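Local coordinates for protein ribonucleoside-diphosphate reductase subunit beta (Bacillus halodurans C-125, PDB 2RCC) that probably forms the iron-binding small subunit of a class I ribonucleotide reductase, which makes deoxyribonucleotides from ribonucleotides for DNA synthesis, at residues A[144-149]-A[262-267]; A[190-195]-A[279-284]. All coordinates share one frame; numbering follows the deposited sequence.

Contact 1. Residues A[144-149]-A[262-267]; sequences EYWKHD and KDWFRY
The indoles of Trp146 and Trp264 point at each other across the gap and, in the modelled conformer of Trp264, meet at the outer corners of their benzene rings, CZ3 of Trp146 lying 3.5 Å from CZ3 of Trp264. The two planes are inclined by only 25°, but the six-membered rings, 5.7 Å between centroids, are offset so strongly that little of one lies over the other. Trp146 CZ3 abuts the rim of the Trp264 benzene ring rather than a face. Long flat indoles suit this place because the backbones are far apart: even the closest CA atoms, of Asp149 and Tyr267, are separated by 11.3 Å.

Tyr267 supplies the polar half of the contact. Its CG stands anti to the backbone N (chi1 -177°), which sends the phenol across to Asp149. There OD2 of Asp149 accepts a hydrogen bond from OH of Tyr267; the modelled 2.4 Å is shorter than usual, and the exact length is doubtful. OD2 lies in the plane of the ring at its edge, while the carboxylate is turned 59° from that plane. The other oxygen, OD1, caps the backbone N of Leu152, so one aspartate both serves as the N-cap of helix 150-168 and faces the tyrosine.

Within the cluster, Trp146 NE1 is satisfied by the carbonyl of Lys80, and Arg155 makes a cation-pi contact with Trp264. Leu84 and Leu152 touch both indoles. The arrangement is aromatic packing between helices of the all-helical, ferritin-like fold of the reductase small chain, joining the end of helix 136-147 and the following N-cap to helix 244-268.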
ATOM      1  N   GLU A 144      -4.805 -12.601  26.062  1.00 28.00           N
ATOM      2  CA  GLU A 144      -3.901 -13.289  26.963  1.00 29.74           C
ATOM      3  C   GLU A 144      -4.064 -14.806  26.791  1.00 28.87           C
ATOM      4  O   GLU A 144      -3.067 -15.523  26.726  1.00 26.79           O
ATOM      5  CB  GLU A 144      -4.149 -12.839  28.399  1.00 31.23           C
ATOM      6  CG  GLU A 144      -3.053 -13.195  29.404  1.00 41.91           C
ATOM      7  CD  GLU A 144      -1.726 -12.471  29.156  1.00 52.28           C
ATOM      8  OE1 GLU A 144      -1.698 -11.448  28.426  1.00 49.13           O
ATOM      9  OE2 GLU A 144      -0.706 -12.937  29.710  1.00 66.34           O
ATOM     10  N   TYR A 145      -5.306 -15.283  26.678  1.00 30.16           N
ATOM     11  CA  TYR A 145      -5.529 -16.706  26.399  1.00 30.57           C
ATOM     12  C   TYR A 145      -4.913 -17.130  25.080  1.00 28.53           C
ATOM     13  O   TYR A 145      -4.260 -18.169  25.024  1.00 27.87           O
ATOM     14  CB  TYR A 145      -7.000 -17.079  26.421  1.00 32.85           C
ATOM     15  CG  TYR A 145      -7.544 -17.252  27.813  1.00 39.47           C
ATOM     16  CD1 TYR A 145      -7.113 -18.313  28.612  1.00 39.65           C
ATOM     17  CD2 TYR A 145      -8.515 -16.392  28.328  1.00 41.74           C
ATOM     18  CE1 TYR A 145      -7.606 -18.498  29.881  1.00 43.63           C
ATOM     19  CE2 TYR A 145      -9.017 -16.577  29.610  1.00 43.06           C
ATOM     20  CZ  TYR A 145      -8.555 -17.630  30.374  1.00 42.45           C
ATOM     21  OH  TYR A 145      -9.040 -17.819  31.641  1.00 51.38           O
ATOM     22  N   TRP A 146      -5.106 -16.338  24.028  1.00 24.68           N
ATOM     23  CA  TRP A 146      -4.469 -16.672  22.753  1.00 26.04           C
ATOM     24  C   TRP A 146      -2.944 -16.581  22.815  1.00 28.41           C
ATOM     25  O   TRP A 146      -2.275 -17.396  22.198  1.00 28.05           O
ATOM     26  CB  TRP A 146      -4.991 -15.836  21.599  1.00 24.34           C
ATOM     27  CG  TRP A 146      -6.302 -16.303  21.091  1.00 21.73           C
ATOM     28  CD1 TRP A 146      -7.462 -15.622  21.084  1.00 21.92           C
ATOM     29  CD2 TRP A 146      -6.582 -17.591  20.540  1.00 19.98           C
ATOM     30  NE1 TRP A 146      -8.459 -16.395  20.542  1.00 22.44           N
ATOM     31  CE2 TRP A 146      -7.938 -17.611  20.200  1.00 14.51           C
ATOM     32  CE3 TRP A 146      -5.808 -18.728  20.295  1.00 17.51           C
ATOM     33  CZ2 TRP A 146      -8.542 -18.720  19.624  1.00 20.55           C
ATOM     34  CZ3 TRP A 146      -6.403 -19.821  19.701  1.00 19.33           C
ATOM     35  CH2 TRP A 146      -7.755 -19.812  19.391  1.00 19.40           C
ATOM     36  N   LYS A 147      -2.427 -15.616  23.582  1.00 29.99           N
ATOM     37  CA  LYS A 147      -0.993 -15.401  23.746  1.00 31.37           C
ATOM     38  C   LYS A 147      -0.313 -16.663  24.262  1.00 33.52           C
ATOM     39  O   LYS A 147       0.771 -17.004  23.787  1.00 37.12           O
ATOM     40  CB  LYS A 147      -0.723 -14.224  24.696  1.00 30.93           C
ATOM     41  N   HIS A 148      -0.962 -17.362  25.194  1.00 32.89           N
ATOM     42  CA  HIS A 148      -0.441 -18.608  25.753  1.00 34.54           C
ATOM     43  C   HIS A 148      -1.095 -19.878  25.180  1.00 32.30           C
ATOM     44  O   HIS A 148      -1.091 -20.903  25.834  1.00 32.67           O
ATOM     45  CB  HIS A 148      -0.603 -18.597  27.270  1.00 35.79           C
ATOM     46  CG  HIS A 148      -0.044 -17.374  27.922  1.00 45.71           C
ATOM     47  ND1 HIS A 148       1.303 -17.076  27.907  1.00 53.84           N
ATOM     48  CD2 HIS A 148      -0.642 -16.389  28.632  1.00 53.20           C
ATOM     49  CE1 HIS A 148       1.506 -15.943  28.553  1.00 54.13           C
ATOM     50  NE2 HIS A 148       0.342 -15.509  29.008  1.00 58.13           N
ATOM     51  N   ASP A 149      -1.633 -19.825  23.967  1.00 30.51           N
ATOM     52  CA  ASP A 149      -2.263 -21.002  23.368  1.00 29.61           C
ATOM     53  C   ASP A 149      -1.235 -21.812  22.554  1.00 31.28           C
ATOM     54  O   ASP A 149      -0.544 -21.278  21.678  1.00 30.93           O
ATOM     55  CB  ASP A 149      -3.474 -20.606  22.524  1.00 28.43           C
ATOM     56  CG  ASP A 149      -4.256 -21.802  22.048  1.00 29.47           C
ATOM     57  OD1 ASP A 149      -3.851 -22.412  21.039  1.00 27.51           O
ATOM     58  OD2 ASP A 149      -5.285 -22.129  22.668  1.00 20.92           O
ATOM     59  N   LYS A 262      -8.780 -27.916   9.673  1.00 17.85           N
ATOM     60  CA  LYS A 262      -9.719 -28.854  10.291  1.00 19.50           C
ATOM     61  C   LYS A 262      -9.426 -28.982  11.770  1.00 20.32           C
ATOM     62  O   LYS A 262     -10.344 -29.021  12.557  1.00 21.38           O
ATOM     63  CB  LYS A 262      -9.644 -30.238   9.627  1.00 20.04           C
ATOM     64  CG  LYS A 262     -10.138 -30.226   8.202  1.00 24.26           C
ATOM     65  CD  LYS A 262      -9.827 -31.488   7.450  1.00 20.34           C
ATOM     66  CE  LYS A 262     -10.134 -31.256   5.951  1.00 25.13           C
ATOM     67  NZ  LYS A 262     -10.070 -32.448   5.114  1.00 24.42           N
ATOM     68  N   ASP A 263      -8.150 -29.017  12.151  1.00 18.89           N
ATOM     69  CA  ASP A 263      -7.765 -29.100  13.577  1.00 20.92           C
ATOM     70  C   ASP A 263      -8.242 -27.858  14.331  1.00 18.32           C
ATOM     71  O   ASP A 263      -8.816 -27.953  15.411  1.00 17.81           O
ATOM     72  CB  ASP A 263      -6.251 -29.240  13.742  1.00 23.23           C
ATOM     73  CG  ASP A 263      -5.698 -30.580  13.225  1.00 29.80           C
ATOM     74  OD1 ASP A 263      -6.438 -31.590  13.151  1.00 39.66           O
ATOM     75  OD2 ASP A 263      -4.491 -30.606  12.875  1.00 46.98           O
ATOM     76  N   TRP A 264      -7.969 -26.699  13.765  1.00 20.99           N
ATOM     77  CA  TRP A 264      -8.402 -25.444  14.348  0.50 21.51           C
ATOM     78  C   TRP A 264      -9.915 -25.397  14.477  1.00 19.60           C
ATOM     79  O   TRP A 264     -10.447 -25.022  15.525  1.00 17.79           O
ATOM     80  CB  TRP A 264      -7.869 -24.279  13.532  0.50 23.37           C
ATOM     81  CG  TRP A 264      -6.470 -23.935  13.914  0.50 26.57           C
ATOM     82  CD1 TRP A 264      -5.299 -24.483  13.455  0.50 31.23           C
ATOM     83  CD2 TRP A 264      -6.102 -22.971  14.873  0.50 30.96           C
ATOM     84  NE1 TRP A 264      -4.232 -23.900  14.058  0.50 32.86           N
ATOM     85  CE2 TRP A 264      -4.693 -22.958  14.934  0.50 33.16           C
ATOM     86  CE3 TRP A 264      -6.827 -22.097  15.685  0.50 30.31           C
ATOM     87  CZ2 TRP A 264      -3.997 -22.098  15.752  0.50 32.32           C
ATOM     88  CZ3 TRP A 264      -6.141 -21.254  16.511  0.50 33.11           C
ATOM     89  CH2 TRP A 264      -4.739 -21.262  16.552  0.50 31.75           C
ATOM     90  N   PHE A 265     -10.591 -25.751  13.399  1.00 19.36           N
ATOM     91  CA  PHE A 265     -12.044 -25.854  13.410  1.00 15.82           C
ATOM     92  C   PHE A 265     -12.500 -26.805  14.548  1.00 15.94           C
ATOM     93  O   PHE A 265     -13.410 -26.495  15.307  1.00 16.61           O
ATOM     94  CB  PHE A 265     -12.544 -26.421  12.086  1.00 17.61           C
ATOM     95  CG  PHE A 265     -13.954 -26.878  12.167  1.00 19.88           C
ATOM     96  CD1 PHE A 265     -14.944 -25.947  12.362  1.00 20.47           C
ATOM     97  CD2 PHE A 265     -14.270 -28.237  12.171  1.00 23.73           C
ATOM     98  CE1 PHE A 265     -16.282 -26.341  12.509  1.00 25.19           C
ATOM     99  CE2 PHE A 265     -15.597 -28.645  12.325  1.00 28.05           C
ATOM    100  CZ  PHE A 265     -16.604 -27.674  12.466  1.00 18.87           C
ATOM    101  N   ARG A 266     -11.848 -27.963  14.674  1.00 15.84           N
ATOM    102  CA  ARG A 266     -12.236 -28.904  15.731  1.00 18.10           C
ATOM    103  C   ARG A 266     -12.020 -28.349  17.154  1.00 18.25           C
ATOM    104  O   ARG A 266     -12.794 -28.607  18.072  1.00 17.78           O
ATOM    105  CB  ARG A 266     -11.478 -30.217  15.589  1.00 16.05           C
ATOM    106  CG  ARG A 266     -12.030 -31.155  14.541  1.00 19.68           C
ATOM    107  CD  ARG A 266     -11.214 -32.467  14.512  1.00 27.61           C
ATOM    108  NE  ARG A 266     -10.168 -32.456  13.492  1.00 38.86           N
ATOM    109  CZ  ARG A 266     -10.152 -33.174  12.361  1.00 47.47           C
ATOM    110  NH1 ARG A 266     -11.088 -34.082  12.053  1.00 55.83           N
ATOM    111  NH2 ARG A 266      -9.133 -33.018  11.524  1.00 56.66           N
ATOM    112  N   TYR A 267     -10.930 -27.619  17.317  1.00 17.86           N
ATOM    113  CA  TYR A 267     -10.536 -27.033  18.589  1.00 19.67           C
ATOM    114  C   TYR A 267     -11.496 -25.960  19.087  1.00 20.63           C
ATOM    115  O   TYR A 267     -11.845 -25.928  20.255  1.00 22.32           O
ATOM    116  CB  TYR A 267      -9.148 -26.428  18.376  1.00 20.79           C
ATOM    117  CG  TYR A 267      -8.450 -25.802  19.550  1.00 24.38           C
ATOM    118  CD1 TYR A 267      -8.275 -26.513  20.722  1.00 22.74           C
ATOM    119  CD2 TYR A 267      -7.833 -24.551  19.436  1.00 27.86           C
ATOM    120  CE1 TYR A 267      -7.588 -25.977  21.790  1.00 25.10           C
ATOM    121  CE2 TYR A 267      -7.127 -24.009  20.490  1.00 22.23           C
ATOM    122  CZ  TYR A 267      -7.022 -24.731  21.678  1.00 29.31           C
ATOM    123  OH  TYR A 267      -6.332 -24.231  22.757  1.00 26.71           O
TER

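Contact 2. Residues A[190-195]-A[279-284]; sequences FYSGFA and EDMETY
Met281, a selenomethionine in this crystal, has the most surface buried here and lies against one turn of helix 191-202. Its CG is anti to the backbone N (chi1 -174°), and bends at chi2 and chi3 curl the end of the chain over the helix. CE thereby comes 3.7 Å from CB of Ala195 and 3.6 Å from the carbonyl O of Ser192, while SE rests 4.0 Å from CA of Ser192. The flexible, unbranched methionine chain, here carrying selenium in place of sulfur, suits this uneven surface, and the small side chains of Ser192 and Ala195 let it approach the backbone. The hydroxyl of Ser192 is engaged elsewhere, bonded to Glu261 of helix 244-268; across the contact, its OG comes no nearer than 4.1 Å to CG of Met281.

The two helices of this ferritin-like small chain cross steeply, their local axes 10.8 Å apart at closest approach and their directions 130° apart.

Tyr284, next in buried surface and one turn beyond Met281, extends its phenol toward the start of the other helix. A water in the plane of its ring bridges the gap: it lies 2.7 Å from OH of Tyr284 and donates to the carbonyl O of Tyr191 at 2.7 Å. A tyrosine fits because it has an apolar ring for the interior, long enough to bring its hydroxyl to this water. That same hydroxyl stands at the edge of the Tyr191 ring, 4.2 Å from CD2. Tyr191 OH itself is bonded to the carbonyl of Glu186 and to Gln221, beside Glu220; by similarity, Glu186 and Glu220 are ligands of the second iron.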
ATOM      1  N   PHE A 190      -8.508 -19.856   8.262  1.00 19.01           N
ATOM      2  CA  PHE A 190      -9.674 -19.215   8.869  1.00 21.95           C
ATOM      3  C   PHE A 190     -10.958 -19.217   8.046  1.00 19.14           C
ATOM      4  O   PHE A 190     -11.926 -18.671   8.509  1.00 17.17           O
ATOM      5  CB  PHE A 190      -9.352 -17.803   9.403  1.00 25.38           C
ATOM      6  CG  PHE A 190      -8.226 -17.793  10.368  1.00 29.40           C
ATOM      7  CD1 PHE A 190      -8.314 -18.514  11.552  1.00 39.83           C
ATOM      8  CD2 PHE A 190      -7.056 -17.093  10.091  1.00 33.59           C
ATOM      9  CE1 PHE A 190      -7.252 -18.556  12.435  1.00 43.59           C
ATOM     10  CE2 PHE A 190      -6.007 -17.117  10.969  1.00 37.54           C
ATOM     11  CZ  PHE A 190      -6.089 -17.847  12.141  1.00 41.01           C
ATOM     12  N   TYR A 191     -11.021 -19.930   6.925  1.00 18.57           N
ATOM     13  CA  TYR A 191     -12.278 -20.033   6.188  1.00 17.60           C
ATOM     14  C   TYR A 191     -13.351 -20.731   7.017  1.00 18.02           C
ATOM     15  O   TYR A 191     -14.500 -20.406   6.810  1.00 17.10           O
ATOM     16  CB  TYR A 191     -12.096 -20.632   4.781  1.00 19.63           C
ATOM     17  CG  TYR A 191     -11.644 -19.564   3.771  1.00 16.41           C
ATOM     18  CD1 TYR A 191     -10.591 -18.684   4.055  1.00 18.89           C
ATOM     19  CD2 TYR A 191     -12.268 -19.438   2.527  1.00 19.05           C
ATOM     20  CE1 TYR A 191     -10.182 -17.694   3.123  1.00 19.91           C
ATOM     21  CE2 TYR A 191     -11.867 -18.446   1.603  1.00 23.02           C
ATOM     22  CZ  TYR A 191     -10.825 -17.587   1.901  1.00 21.02           C
ATOM     23  OH  TYR A 191     -10.423 -16.614   0.974  1.00 22.65           O
ATOM     24  N   SER A 192     -12.998 -21.658   7.942  1.00 14.62           N
ATOM     25  CA  SER A 192     -13.967 -22.248   8.896  0.50 16.98           C
ATOM     26  C   SER A 192     -14.558 -21.189   9.787  1.00 17.34           C
ATOM     27  O   SER A 192     -15.750 -21.209  10.110  1.00 14.78           O
ATOM     28  CB  SER A 192     -13.312 -23.242   9.857  0.50 18.17           C
ATOM     29  OG  SER A 192     -12.717 -24.302   9.171  0.50 27.10           O
ATOM     30  N   GLY A 193     -13.689 -20.276  10.231  1.00 16.88           N
ATOM     31  CA  GLY A 193     -14.069 -19.199  11.106  1.00 16.25           C
ATOM     32  C   GLY A 193     -14.954 -18.203  10.410  1.00 16.24           C
ATOM     33  O   GLY A 193     -15.924 -17.773  10.976  1.00 20.46           O
ATOM     34  N   PHE A 194     -14.637 -17.858   9.160  1.00 16.23           N
ATOM     35  CA  PHE A 194     -15.535 -16.980   8.396  1.00 16.13           C
ATOM     36  C   PHE A 194     -16.900 -17.617   8.229  1.00 16.15           C
ATOM     37  O   PHE A 194     -17.914 -16.959   8.411  1.00 16.25           O
ATOM     38  CB  PHE A 194     -14.965 -16.606   7.043  1.00 19.10           C
ATOM     39  CG  PHE A 194     -13.594 -15.909   7.102  1.00 22.87           C
ATOM     40  CD1 PHE A 194     -13.255 -15.018   8.136  1.00 24.05           C
ATOM     41  CD2 PHE A 194     -12.669 -16.132   6.104  1.00 25.62           C
ATOM     42  CE1 PHE A 194     -12.025 -14.384   8.175  1.00 22.84           C
ATOM     43  CE2 PHE A 194     -11.402 -15.491   6.139  1.00 29.81           C
ATOM     44  CZ  PHE A 194     -11.089 -14.619   7.171  1.00 23.31           C
ATOM     45  N   ALA A 195     -16.928 -18.908   7.933  1.00 19.31           N
ATOM     46  CA  ALA A 195     -18.192 -19.654   7.839  1.00 18.61           C
ATOM     47  C   ALA A 195     -19.032 -19.560   9.107  1.00 18.45           C
ATOM     48  O   ALA A 195     -20.269 -19.507   9.020  1.00 18.37           O
ATOM     49  CB  ALA A 195     -17.926 -21.130   7.475  1.00 16.13           C
ATOM     50  N   GLU A 279     -18.674 -32.708   9.921  1.00 19.63           N
ATOM     51  CA  GLU A 279     -18.304 -33.496   8.750  1.00 19.67           C
ATOM     52  C   GLU A 279     -18.465 -32.645   7.454  1.00 19.56           C
ATOM     53  O   GLU A 279     -17.610 -32.670   6.548  1.00 18.56           O
ATOM     54  CB  GLU A 279     -19.085 -34.832   8.716  1.00 21.16           C
ATOM     55  CG  GLU A 279     -18.709 -35.832   9.852  1.00 33.44           C
ATOM     56  CD  GLU A 279     -19.196 -35.459  11.287  1.00 44.16           C
ATOM     57  OE1 GLU A 279     -20.160 -34.660  11.443  1.00 44.31           O
ATOM     58  OE2 GLU A 279     -18.602 -35.975  12.268  1.00 53.52           O
ATOM     59  N   ASP A 280     -19.553 -31.873   7.395  1.00 17.51           N
ATOM     60  CA  ASP A 280     -19.807 -30.959   6.291  1.00 17.10           C
ATOM     61  C   ASP A 280     -18.755 -29.855   6.224  1.00 17.19           C
ATOM     62  O   ASP A 280     -18.352 -29.486   5.133  1.00 17.47           O
ATOM     63  CB  ASP A 280     -21.180 -30.260   6.418  1.00 16.09           C
ATOM     64  CG  ASP A 280     -22.386 -31.179   6.096  1.00 22.04           C
ATOM     65  OD1 ASP A 280     -22.241 -32.244   5.454  1.00 22.71           O
ATOM     66  OD2 ASP A 280     -23.503 -30.790   6.491  1.00 22.29           O
HETATM   67  N   MSE A 281     -18.336 -29.325   7.376  1.00 16.54           N
HETATM   68  CA  MSE A 281     -17.299 -28.306   7.407  1.00 18.76           C
HETATM   69  C   MSE A 281     -15.955 -28.852   6.918  1.00 18.09           C
HETATM   70  O   MSE A 281     -15.239 -28.173   6.207  1.00 16.27           O
HETATM   71  CB  MSE A 281     -17.112 -27.740   8.837  1.00 20.15           C
HETATM   72  CG  MSE A 281     -16.135 -26.555   8.911  1.00 18.88           C
HETATM   73 SE   MSE A 281     -16.748 -24.992   7.993  0.75 16.17          SE
HETATM   74  CE  MSE A 281     -17.686 -24.180   9.495  1.00 18.76           C
ATOM     75  N   GLU A 282     -15.602 -30.056   7.346  1.00 19.02           N
ATOM     76  CA  GLU A 282     -14.352 -30.658   6.939  1.00 20.76           C
ATOM     77  C   GLU A 282     -14.351 -30.888   5.427  1.00 21.60           C
ATOM     78  O   GLU A 282     -13.350 -30.587   4.783  1.00 24.29           O
ATOM     79  CB  GLU A 282     -14.054 -31.912   7.783  1.00 21.29           C
ATOM     80  CG  GLU A 282     -13.697 -31.466   9.217  1.00 23.57           C
ATOM     81  CD  GLU A 282     -13.311 -32.567  10.159  1.00 25.49           C
ATOM     82  OE1 GLU A 282     -13.312 -33.729   9.756  1.00 43.65           O
ATOM     83  OE2 GLU A 282     -13.029 -32.243  11.335  1.00 31.25           O
ATOM     84  N   THR A 283     -15.477 -31.344   4.873  1.00 20.30           N
ATOM     85  CA  THR A 283     -15.611 -31.529   3.428  1.00 20.84           C
ATOM     86  C   THR A 283     -15.475 -30.182   2.717  1.00 18.21           C
ATOM     87  O   THR A 283     -14.856 -30.117   1.674  1.00 17.10           O
ATOM     88  CB  THR A 283     -16.920 -32.188   3.046  1.00 18.45           C
ATOM     89  OG1 THR A 283     -17.072 -33.389   3.801  1.00 20.48           O
ATOM     90  CG2 THR A 283     -16.993 -32.525   1.531  1.00 21.04           C
ATOM     91  N   TYR A 284     -16.059 -29.138   3.280  1.00 20.57           N
ATOM     92  CA  TYR A 284     -15.942 -27.772   2.745  1.00 21.50           C
ATOM     93  C   TYR A 284     -14.483 -27.290   2.732  1.00 21.97           C
ATOM     94  O   TYR A 284     -14.033 -26.705   1.745  1.00 19.44           O
ATOM     95  CB  TYR A 284     -16.878 -26.804   3.510  1.00 22.62           C
ATOM     96  CG  TYR A 284     -16.674 -25.337   3.199  1.00 25.66           C
ATOM     97  CD1 TYR A 284     -16.961 -24.822   1.935  1.00 27.48           C
ATOM     98  CD2 TYR A 284     -16.204 -24.455   4.176  1.00 24.36           C
ATOM     99  CE1 TYR A 284     -16.755 -23.457   1.652  1.00 33.04           C
ATOM    100  CE2 TYR A 284     -16.014 -23.123   3.908  1.00 29.51           C
ATOM    101  CZ  TYR A 284     -16.300 -22.624   2.656  1.00 27.32           C
ATOM    102  OH  TYR A 284     -16.086 -21.286   2.433  1.00 32.88           O
TER
HETATM  103  O   HOH W   1     -15.763 -19.666   4.511  1.00 31.95           O

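Overall arrangement
Contacts 1 and 2 lie with their centres 15 Å apart and meet through helix 244-268, which is followed in the chain by helix 278-295. Arg266 NH1 forms a 2.8 Å salt bridge to Glu282 OE2, and Phe265 carries the packing inward: its CE1 is 3.6 Å from CG of Met281 and its CB 3.6 Å from OG of Ser192. Along the chain the segments alternate, so the two pairings interlock. Contact 2 is closer to the presumed iron site, with the side chain of Tyr191 about 3 Å from that of Glu220. In contact 1, the side chain of Trp146 is about 11 Å from that of Tyr126, the probable active-site tyrosine, and about 3 Å from a tetraethylene glycol, probably from the crystallisation liquor.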